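Local coordinates for protein importin-95 (Chaetomium thermophilum, PDB 4XRI) that acts as a flexible HEAT-repeat transport receptor that carries various protein cargoes into the nucleus and probably binds a small GTPase, at residues A[755-758]-A[759-763]; A[701-705]-A[706-710]; A[740-743]-A[744-748]; A[792-795]-A[796-800]. The protein carries 2 engineered substitutions. All blocks are in the same frame, centred on the assembly; numbering follows the deposited sequence.

Contact 1 (A[755-758]-A[759-763])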
loop_
_atom_site.group_PDB
_atom_site.type_symbol
_atom_site.label_atom_id
_atom_site.label_comp_id
_atom_site.label_asym_id
_atom_site.label_seq_id
_atom_site.Cartn_x
_atom_site.Cartn_y
_atom_site.Cartn_z
ATOM N N GLU A 755 -0.513 -10.799 -6.631
ATOM C CA GLU A 755 0.242 -11.179 -5.443
ATOM C C GLU A 755 0.945 -12.518 -5.629
ATOM O O GLU A 755 2.094 -12.685 -5.222
ATOM C CB GLU A 755 -0.678 -11.236 -4.221
ATOM C CG GLU A 755 0.037 -11.553 -2.918
ATOM C CD GLU A 755 -0.904 -11.569 -1.729
ATOM O OE1 GLU A 755 -2.120 -11.371 -1.931
ATOM O OE2 GLU A 755 -0.428 -11.781 -0.593
ATOM N N MET A 756 0.255 -13.469 -6.246
ATOM C CA MET A 756 0.823 -14.791 -6.467
ATOM C C MET A 756 1.872 -14.756 -7.573
ATOM O O MET A 756 2.885 -15.453 -7.498
ATOM C CB MET A 756 -0.274 -15.802 -6.805
ATOM C CG MET A 756 0.210 -17.242 -6.831
ATOM S SD MET A 756 1.047 -17.704 -5.303
ATOM C CE MET A 756 1.388 -19.433 -5.614
ATOM N N ILE A 757 1.623 -13.946 -8.596
ATOM C CA ILE A 757 2.596 -13.728 -9.659
ATOM C C ILE A 757 3.884 -13.155 -9.079
ATOM O O ILE A 757 4.982 -13.619 -9.389
ATOM C CB ILE A 757 2.050 -12.776 -10.741
ATOM C CG1 ILE A 757 0.978 -13.479 -11.576
ATOM C CG2 ILE A 757 3.177 -12.279 -11.637
ATOM C CD1 ILE A 757 0.180 -12.538 -12.453
ATOM N N ASP A 758 3.735 -12.151 -8.222
ATOM C CA ASP A 758 4.872 -11.546 -7.543
ATOM C C ASP A 758 5.580 -12.548 -6.640
ATOM O O ASP A 758 6.809 -12.581 -6.587
ATOM C CB ASP A 758 4.429 -10.330 -6.726
ATOM C CG ASP A 758 4.102 -9.135 -7.596
ATOM O OD1 ASP A 758 4.645 -9.046 -8.718
ATOM O OD2 ASP A 758 3.304 -8.282 -7.155
ATOM N N TYR A 759 4.800 -13.360 -5.931
ATOM C CA TYR A 759 5.366 -14.356 -5.027
ATOM C C TYR A 759 6.257 -15.346 -5.771
ATOM O O TYR A 759 7.343 -15.692 -5.303
ATOM C CB TYR A 759 4.262 -15.113 -4.288
ATOM C CG TYR A 759 4.793 -16.256 -3.450
ATOM C CD1 TYR A 759 4.722 -17.569 -3.900
ATOM C CD2 TYR A 759 5.385 -16.019 -2.215
ATOM C CE1 TYR A 759 5.216 -18.614 -3.141
ATOM C CE2 TYR A 759 5.879 -17.058 -1.447
ATOM C CZ TYR A 759 5.791 -18.352 -1.916
ATOM O OH TYR A 759 6.283 -19.386 -1.157
ATOM N N VAL A 760 5.793 -15.794 -6.933
ATOM C CA VAL A 760 6.519 -16.777 -7.729
ATOM C C VAL A 760 7.783 -16.170 -8.338
ATOM O O VAL A 760 8.821 -16.829 -8.418
ATOM C CB VAL A 760 5.622 -17.358 -8.844
ATOM C CG1 VAL A 760 6.436 -18.184 -9.831
ATOM C CG2 VAL A 760 4.506 -18.196 -8.236
ATOM N N ILE A 761 7.695 -14.912 -8.761
ATOM C CA ILE A 761 8.873 -14.193 -9.235
ATOM C C ILE A 761 9.907 -14.110 -8.118
ATOM O O ILE A 761 11.088 -14.389 -8.322
ATOM C CB ILE A 761 8.531 -12.772 -9.716
ATOM C CG1 ILE A 761 7.711 -12.820 -11.004
ATOM C CG2 ILE A 761 9.803 -11.964 -9.939
ATOM C CD1 ILE A 761 7.343 -11.450 -11.529
ATOM N N SER A 762 9.446 -13.738 -6.931
ATOM C CA SER A 762 10.312 -13.664 -5.764
ATOM C C SER A 762 10.878 -15.034 -5.407
ATOM O O SER A 762 12.055 -15.158 -5.067
ATOM C CB SER A 762 9.553 -13.087 -4.570
ATOM O OG SER A 762 10.351 -13.121 -3.401
ATOM N N LEU A 763 10.027 -16.053 -5.472
ATOM C CA LEU A 763 10.427 -17.416 -5.149
ATOM C C LEU A 763 11.546 -17.893 -6.068
ATOM O O LEU A 763 12.538 -18.470 -5.617
ATOM C CB LEU A 763 9.228 -18.362 -5.253
ATOM C CG LEU A 763 9.488 -19.842 -4.972
ATOM C CD1 LEU A 763 9.911 -20.042 -3.530
ATOM C CD2 LEU A 763 8.248 -20.663 -5.287
#

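Contact 2 (A[701-705]-A[706-710])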
loop_
_atom_site.group_PDB
_atom_site.type_symbol
_atom_site.label_atom_id
_atom_site.label_comp_id
_atom_site.label_asym_id
_atom_site.label_seq_id
_atom_site.Cartn_x
_atom_site.Cartn_y
_atom_site.Cartn_z
ATOM N N LEU A 701 10.149 -24.887 6.294
ATOM C CA LEU A 701 9.595 -25.325 5.019
ATOM C C LEU A 701 8.505 -26.373 5.207
ATOM O O LEU A 701 7.661 -26.557 4.332
ATOM C CB LEU A 701 10.700 -25.871 4.111
ATOM C CG LEU A 701 11.672 -24.831 3.549
ATOM C CD1 LEU A 701 12.678 -25.480 2.607
ATOM C CD2 LEU A 701 10.917 -23.710 2.844
ATOM N N ARG A 702 8.520 -27.066 6.342
ATOM C CA ARG A 702 7.423 -27.972 6.667
ATOM C C ARG A 702 6.205 -27.170 7.086
ATOM O O ARG A 702 6.153 -26.622 8.183
ATOM C CB ARG A 702 7.824 -28.965 7.757
ATOM C CG ARG A 702 8.723 -30.051 7.222
ATOM C CD ARG A 702 8.728 -31.305 8.065
ATOM N NE ARG A 702 9.354 -31.086 9.362
ATOM C CZ ARG A 702 10.642 -30.795 9.537
ATOM N NH1 ARG A 702 11.460 -30.674 8.493
ATOM N NH2 ARG A 702 11.111 -30.607 10.763
ATOM N N SER A 703 5.228 -27.107 6.188
ATOM C CA SER A 703 4.092 -26.214 6.347
ATOM C C SER A 703 2.829 -26.822 5.753
ATOM O O SER A 703 2.892 -27.751 4.949
ATOM C CB SER A 703 4.391 -24.862 5.690
ATOM O OG SER A 703 3.299 -23.970 5.825
ATOM N N THR A 704 1.683 -26.294 6.165
ATOM C CA THR A 704 0.415 -26.659 5.554
ATOM C C THR A 704 0.036 -25.581 4.542
ATOM O O THR A 704 -1.042 -25.605 3.951
ATOM C CB THR A 704 -0.696 -26.835 6.605
ATOM O OG1 THR A 704 -0.790 -25.653 7.407
ATOM C CG2 THR A 704 -0.387 -28.023 7.509
ATOM N N THR A 705 0.954 -24.638 4.351
ATOM C CA THR A 705 0.778 -23.549 3.399
ATOM C C THR A 705 1.705 -23.722 2.198
ATOM O O THR A 705 2.926 -23.678 2.344
ATOM C CB THR A 705 1.040 -22.179 4.061
ATOM O OG1 THR A 705 0.169 -22.022 5.189
ATOM C CG2 THR A 705 0.793 -21.051 3.062
ATOM N N LEU A 706 1.118 -23.932 1.019
ATOM C CA LEU A 706 1.889 -24.104 -0.216
ATOM C C LEU A 706 2.759 -22.892 -0.510
ATOM O O LEU A 706 3.973 -23.014 -0.654
ATOM C CB LEU A 706 0.971 -24.375 -1.414
ATOM C CG LEU A 706 1.740 -24.451 -2.741
ATOM C CD1 LEU A 706 2.307 -25.845 -2.960
ATOM C CD2 LEU A 706 0.900 -23.996 -3.932
ATOM N N ALA A 707 2.133 -21.726 -0.593
ATOM C CA ALA A 707 2.856 -20.492 -0.826
ATOM C C ALA A 707 3.420 -19.916 0.470
ATOM O O ALA A 707 3.167 -18.752 0.793
ATOM C CB ALA A 707 1.944 -19.474 -1.517
ATOM N N ASN A 708 4.184 -20.742 1.191
ATOM C CA ASN A 708 4.967 -20.317 2.353
ATOM C C ASN A 708 5.630 -18.969 2.136
ATOM O O ASN A 708 6.490 -18.833 1.260
ATOM C CB ASN A 708 6.030 -21.382 2.679
ATOM C CG ASN A 708 6.706 -21.175 4.041
ATOM O OD1 ASN A 708 6.789 -20.066 4.567
ATOM N ND2 ASN A 708 7.194 -22.263 4.611
ATOM N N GLN A 709 5.238 -17.991 2.949
ATOM C CA GLN A 709 5.717 -16.628 2.784
ATOM C C GLN A 709 7.221 -16.502 3.024
ATOM O O GLN A 709 7.855 -15.563 2.542
ATOM C CB GLN A 709 4.959 -15.688 3.723
ATOM C CG GLN A 709 5.329 -15.825 5.194
ATOM C CD GLN A 709 4.483 -14.950 6.096
ATOM O OE1 GLN A 709 4.726 -13.751 6.228
ATOM N NE2 GLN A 709 3.477 -15.549 6.718
ATOM N N PHE A 710 7.788 -17.448 3.763
ATOM C CA PHE A 710 9.198 -17.380 4.123
ATOM C C PHE A 710 10.099 -18.073 3.106
ATOM O O PHE A 710 11.311 -17.857 3.103
ATOM C CB PHE A 710 9.432 -18.002 5.505
ATOM C CG PHE A 710 8.592 -17.402 6.595
ATOM C CD1 PHE A 710 8.833 -16.116 7.049
ATOM C CD2 PHE A 710 7.570 -18.133 7.177
ATOM C CE1 PHE A 710 8.060 -15.566 8.055
ATOM C CE2 PHE A 710 6.796 -17.589 8.185
ATOM C CZ PHE A 710 7.043 -16.305 8.624
HETATM O O HOH W 1 6.931 -24.895 2.690
#

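Contact 3 (A[740-743]-A[744-748])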
loop_
_atom_site.group_PDB
_atom_site.type_symbol
_atom_site.label_atom_id
_atom_site.label_comp_id
_atom_site.label_asym_id
_atom_site.label_seq_id
_atom_site.Cartn_x
_atom_site.Cartn_y
_atom_site.Cartn_z
ATOM N N LEU A 740 14.285 -27.351 -4.050
ATOM C CA LEU A 740 14.432 -26.433 -5.177
ATOM C C LEU A 740 13.611 -26.873 -6.384
ATOM O O LEU A 740 12.991 -26.050 -7.057
ATOM C CB LEU A 740 15.905 -26.306 -5.575
ATOM C CG LEU A 740 16.876 -25.676 -4.572
ATOM C CD1 LEU A 740 18.316 -25.750 -5.046
ATOM C CD2 LEU A 740 16.470 -24.237 -4.302
ATOM N N GLN A 741 13.614 -28.176 -6.649
ATOM C CA GLN A 741 12.878 -28.732 -7.780
ATOM C C GLN A 741 11.373 -28.587 -7.587
ATOM O O GLN A 741 10.647 -28.275 -8.530
ATOM C CB GLN A 741 13.245 -30.204 -7.987
ATOM C CG GLN A 741 14.639 -30.409 -8.554
ATOM C CD GLN A 741 15.058 -31.868 -8.583
ATOM O OE1 GLN A 741 14.691 -32.652 -7.708
ATOM N NE2 GLN A 741 15.826 -32.240 -9.601
ATOM N N GLN A 742 10.912 -28.805 -6.358
ATOM C CA GLN A 742 9.502 -28.634 -6.027
ATOM C C GLN A 742 9.087 -27.177 -6.168
ATOM O O GLN A 742 8.031 -26.868 -6.724
ATOM C CB GLN A 742 9.221 -29.125 -4.604
ATOM C CG GLN A 742 7.788 -28.915 -4.132
ATOM C CD GLN A 742 7.638 -27.724 -3.198
ATOM O OE1 GLN A 742 8.571 -26.942 -3.008
ATOM N NE2 GLN A 742 6.457 -27.588 -2.604
ATOM N N ALA A 743 9.935 -26.287 -5.661
ATOM C CA ALA A 743 9.665 -24.855 -5.678
ATOM C C ALA A 743 9.533 -24.323 -7.102
ATOM O O ALA A 743 8.798 -23.368 -7.353
ATOM C CB ALA A 743 10.761 -24.106 -4.933
ATOM N N ALA A 744 10.243 -24.952 -8.030
ATOM C CA ALA A 744 10.240 -24.521 -9.423
ATOM C C ALA A 744 8.901 -24.787 -10.110
ATOM O O ALA A 744 8.584 -24.160 -11.121
ATOM C CB ALA A 744 11.362 -25.206 -10.184
ATOM N N THR A 745 8.120 -25.712 -9.561
ATOM C CA THR A 745 6.846 -26.087 -10.164
ATOM C C THR A 745 5.701 -25.208 -9.668
ATOM O O THR A 745 4.595 -25.248 -10.211
ATOM C CB THR A 745 6.496 -27.561 -9.882
ATOM O OG1 THR A 745 6.200 -27.726 -8.491
ATOM C CG2 THR A 745 7.653 -28.469 -10.266
ATOM N N ILE A 746 5.963 -24.417 -8.632
ATOM C CA ILE A 746 4.944 -23.525 -8.094
ATOM C C ILE A 746 4.743 -22.319 -9.007
ATOM O O ILE A 746 5.671 -21.550 -9.253
ATOM C CB ILE A 746 5.299 -23.043 -6.676
ATOM C CG1 ILE A 746 5.309 -24.225 -5.706
ATOM C CG2 ILE A 746 4.305 -21.988 -6.207
ATOM C CD1 ILE A 746 5.625 -23.846 -4.277
ATOM N N THR A 747 3.524 -22.168 -9.517
ATOM C CA THR A 747 3.192 -21.073 -10.425
ATOM C C THR A 747 1.870 -20.422 -10.044
ATOM O O THR A 747 1.105 -20.964 -9.248
ATOM C CB THR A 747 3.101 -21.548 -11.886
ATOM O OG1 THR A 747 2.194 -22.654 -11.972
ATOM C CG2 THR A 747 4.473 -21.979 -12.401
ATOM N N ALA A 748 1.602 -19.260 -10.630
ATOM C CA ALA A 748 0.395 -18.497 -10.323
ATOM C C ALA A 748 -0.842 -19.164 -10.913
ATOM O O ALA A 748 -1.967 -18.885 -10.490
ATOM C CB ALA A 748 0.516 -17.076 -10.834
HETATM O O HOH W 2 8.246 -21.343 -9.269
#

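Contact 4 (A[792-795]-A[796-800])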
loop_
_atom_site.group_PDB
_atom_site.type_symbol
_atom_site.label_atom_id
_atom_site.label_comp_id
_atom_site.label_asym_id
_atom_site.label_seq_id
_atom_site.Cartn_x
_atom_site.Cartn_y
_atom_site.Cartn_z
ATOM N N GLU A 792 20.035 -30.694 -15.279
ATOM C CA GLU A 792 18.911 -30.687 -16.211
ATOM C C GLU A 792 17.717 -29.916 -15.651
ATOM O O GLU A 792 17.055 -29.169 -16.372
ATOM C CB GLU A 792 18.486 -32.115 -16.563
ATOM C CG GLU A 792 17.298 -32.177 -17.515
ATOM C CD GLU A 792 17.052 -33.568 -18.067
ATOM O OE1 GLU A 792 17.733 -34.517 -17.624
ATOM O OE2 GLU A 792 16.179 -33.710 -18.949
ATOM N N SER A 793 17.450 -30.097 -14.361
ATOM C CA SER A 793 16.343 -29.407 -13.707
ATOM C C SER A 793 16.607 -27.908 -13.616
ATOM O O SER A 793 15.676 -27.105 -13.588
ATOM C CB SER A 793 16.103 -29.981 -12.311
ATOM O OG SER A 793 17.218 -29.747 -11.470
ATOM N N ILE A 794 17.881 -27.532 -13.570
ATOM C CA ILE A 794 18.250 -26.123 -13.526
ATOM C C ILE A 794 17.949 -25.453 -14.865
ATOM O O ILE A 794 17.381 -24.362 -14.909
ATOM C CB ILE A 794 19.737 -25.933 -13.181
ATOM C CG1 ILE A 794 20.048 -26.535 -11.810
ATOM C CG2 ILE A 794 20.104 -24.456 -13.207
ATOM C CD1 ILE A 794 21.496 -26.384 -11.395
ATOM N N PHE A 795 18.334 -26.116 -15.952
ATOM C CA PHE A 795 18.035 -25.627 -17.295
ATOM C C PHE A 795 16.532 -25.532 -17.520
ATOM O O PHE A 795 16.048 -24.601 -18.167
ATOM C CB PHE A 795 18.658 -26.534 -18.356
ATOM C CG PHE A 795 20.102 -26.236 -18.641
ATOM C CD1 PHE A 795 21.108 -27.003 -18.079
ATOM C CD2 PHE A 795 20.452 -25.189 -19.476
ATOM C CE1 PHE A 795 22.435 -26.732 -18.345
ATOM C CE2 PHE A 795 21.778 -24.913 -19.744
ATOM C CZ PHE A 795 22.771 -25.684 -19.177
ATOM N N ALA A 796 15.803 -26.507 -16.983
ATOM C CA ALA A 796 14.351 -26.551 -17.103
ATOM C C ALA A 796 13.718 -25.286 -16.534
ATOM O O ALA A 796 12.854 -24.674 -17.162
ATOM C CB ALA A 796 13.796 -27.783 -16.403
ATOM N N LEU A 797 14.164 -24.898 -15.344
ATOM C CA LEU A 797 13.675 -23.687 -14.701
ATOM C C LEU A 797 14.082 -22.441 -15.477
ATOM O O LEU A 797 13.277 -21.528 -15.662
ATOM C CB LEU A 797 14.191 -23.601 -13.267
ATOM C CG LEU A 797 13.896 -22.297 -12.525
ATOM C CD1 LEU A 797 12.403 -21.993 -12.522
ATOM C CD2 LEU A 797 14.416 -22.397 -11.114
ATOM N N LEU A 798 15.336 -22.410 -15.922
ATOM C CA LEU A 798 15.838 -21.317 -16.751
ATOM C C LEU A 798 14.936 -21.086 -17.957
ATOM O O LEU A 798 14.612 -19.948 -18.297
ATOM C CB LEU A 798 17.268 -21.606 -17.219
ATOM C CG LEU A 798 18.401 -21.426 -16.208
ATOM C CD1 LEU A 798 19.712 -21.933 -16.801
ATOM C CD2 LEU A 798 18.528 -19.968 -15.807
ATOM N N ASN A 799 14.524 -22.178 -18.590
ATOM C CA ASN A 799 13.634 -22.110 -19.739
ATOM C C ASN A 799 12.240 -21.629 -19.360
ATOM O O ASN A 799 11.614 -20.869 -20.099
ATOM C CB ASN A 799 13.547 -23.475 -20.423
ATOM C CG ASN A 799 12.623 -23.466 -21.623
ATOM O OD1 ASN A 799 12.929 -22.859 -22.651
ATOM N ND2 ASN A 799 11.487 -24.142 -21.501
ATOM N N SER A 800 11.759 -22.077 -18.204
ATOM C CA SER A 800 10.448 -21.673 -17.713
ATOM C C SER A 800 10.412 -20.171 -17.463
ATOM O O SER A 800 9.427 -19.498 -17.771
ATOM C CB SER A 800 10.097 -22.432 -16.433
ATOM O OG SER A 800 8.774 -22.144 -16.016
#

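Contact 1 (A[755-758]-A[759-763])
Tyr759 sits one helical turn beyond Met756, and the two side chains run side by side, pointing the same way. Followed outward, the tyrosine begins among backbone carbonyls: its CB lies 3.4 Å from Glu755 O and 3.5 Å from Met756 O. CG stands anti to the backbone N (chi1 174°), which sets the ring alongside the methionine. The first ring atom to meet a side chain is CD1, 3.9 Å from Met756 SD. The sulfur is 5.0 Å from the centroid of the Tyr759 ring and 58° off its normal, an oblique Met-aromatic contact. At the tip, the hydroxyl leaves the helix and hydrogen-bonds to Asn708 O, while the side chain also touches Lys711, Pro712 and Ala707.

Met756 reaches this position because its chain, first anti to the backbone N, bends at chi2 (54°). Its methyl then comes near a second neighbour, with CE 4.3 Å from CG2 of the buried Val760. On another flank of the helix Ile757 and Ile761 pair up more simply, CG2 of the former 4.2 Å from CD1 of the latter, and Ile761 also touches Ser808.

The backbone evidence is regular: Tyr759, Val760, Ile761 and Ser762 each donate N-H to the carbonyl four residues earlier, Tyr759 N lying 2.9 Å from Glu755 O. The arrangement is that of the first turns of helix 754-780, an alpha-helix of the all-helical importin-beta fold, on which the i,i+3 pair Met756 and Tyr759 forms a strip against Ile746, Ala707 and helix 711-725.

Contact 2 (A[701-705]-A[706-710])
The carboxamide of Asn708 is the flat group that spans the turn, its ND2 packed 3.9 Å from Leu701 CA and 4.0 Å from Ser703 CB. The other flat group, the Phe710 ring, carries Gln709 CG over the centre of one face, 3.6 Å above its plane, and the Phe710 side chain packs on Cys668, Ser669 and Ile672 of helix 665-682.

Both ends of the Asn708 amide are employed. OD1 accepts from Phe710 N at 2.9 Å; the N-H...O angle of 159° is fairly straight, although the donor is tilted 34° from the carbonyl plane. ND2 donates to Asn700 OD1 and also lies within bonding range of a water, whose separation from Leu701 O is so short that this bridge is doubtful. With CG anti to the backbone N (chi1 -168°), the amide lies across the inside of the loop. A leucine here would probably leave Phe710 N and Asn700 OD1 without these partners and free the loop to shift against the helix start.

The remaining chain is folded by short-range bonds. Ser703 OG accepts from Thr705 N at 2.8 Å, an ST turn, whereas Asn708 N makes two weak bonds: one to Thr705 O at 3.4 Å, the other to Leu706 O at 2.9 Å, which closes an inverse gamma turn centred on Ala707. Thr705 CG2 covers this bend, 3.9 Å from Ala707 C. The bond from Phe710 N to Asn708 OD1, two residues back, has the form of an Asx turn and serves as a capping bond where the inter-helical loop enters helix 711-725.

Contact 3 (A[740-743]-A[744-748])
Gln742 O is doubly gripped by Thr745. The hydroxyl OG1 donates at 2.7 Å to Gln742 O, in the carbonyl plane and on a lone pair, whereas Thr745 N reaches the same Gln742 O at 3.1 Å from above that plane. The hydroxyl gets there because chi1 is 69°, placing OG1 between the threonine's own backbone N and carbonyl carbon. Ala744 N fares less well: it divides itself between two weak bonds, 3.1 Å to Leu740 O and 3.4 Å to Gln741 O.

With this shift toward i,i+3 pairing the chain of helix 730-743 passes into a type I beta turn from Ala743 to Ile746, on the way to helix 754-780. Ile746 N closes that turn on Ala743 O at 3.3 Å, approaching 67° out of the carbonyl plane. A water lies 2.8 Å from Ala743 O and 2.6 Å from Ile746 O, but with competing acceptors around it its protons cannot serve every one. Ala744 O accepts from Arg764 NH1. Among the amide side chains, Gln741 NE2 bonds weakly to Ser793 OG and Gln742 OE1 weakly to Lys711 NZ; the Gln742 and Ile746 side chains cross obliquely, NE2 of the former 4.2 Å from CD1 of the latter.

Contact 4 (A[792-795]-A[796-800])
Ala796 opens the second turn by donating its N-H to Glu792 O at 3.0 Å, and its methyl sits over the preceding carbonyls, CB 3.5 Å from Ser793 O. Leu797 follows with N 3.2 Å from Ser793 O, approaching from 35° above the carbonyl plane. Its side chain, buried, turns to helix 754-780, where Arg764, Ile767 and Met768 receive it.

Leu798 makes the main side-chain contact. Its N donates to Ile794 O at 3.0 Å with a nearly straight N-H...O angle of 167°. CG lies anti to the carbonyl carbon (chi1 -76°), which leans the side chain back along the helix and brings CG within 3.4 Å of Ile794 O. From there CD1 extends between two earlier residues, 4.4 Å from Ile794 CG2 and 4.3 Å from Phe795 CD2, meeting the phenylalanine ring obliquely. The pattern is that of an amphipathic alpha-helix in a HEAT-repeat solenoid, with neighbours on more than one flank: Ile794 and Leu798 also pack on helix 809-825, and the Phe795 ring makes an edge-to-face contact with Phe835.

Asn799 comes next, its N bonded to Phe795 O at 2.9 Å. Its side chain, with CG anti to the backbone N, departs from the preceding turn and touches Trp839 of helix 838-849. Ser800 carries the helical bonding forward, its N donating to Ala796 O, while its OG hydrogen-bonds to Arg764 NH2 on helix 754-780.

In the fold
Along the chain the order is contact 2, contact 3, contact 1, contact 4, all on the same side of the chain's centre and within the range of the importin beta-1-like TPR repeats. Contact 3 is the central junction: its centre lies about 12 Å from that of contact 2 and about 11 Å from those of contacts 1 and 4, and it touches all three. Leu763 CD2 packs 3.4 Å from Ala743 O, and Ala744 CB 4.1 Å from Leu797 CD1. Contact 1 also touches contact 2, Met756 CE lying 4.1 Å from Ala707 CB, whereas contact 4 meets only contact 3 among the three. Such packing of successive helices and loops is consistent with a HEAT-repeat solenoid.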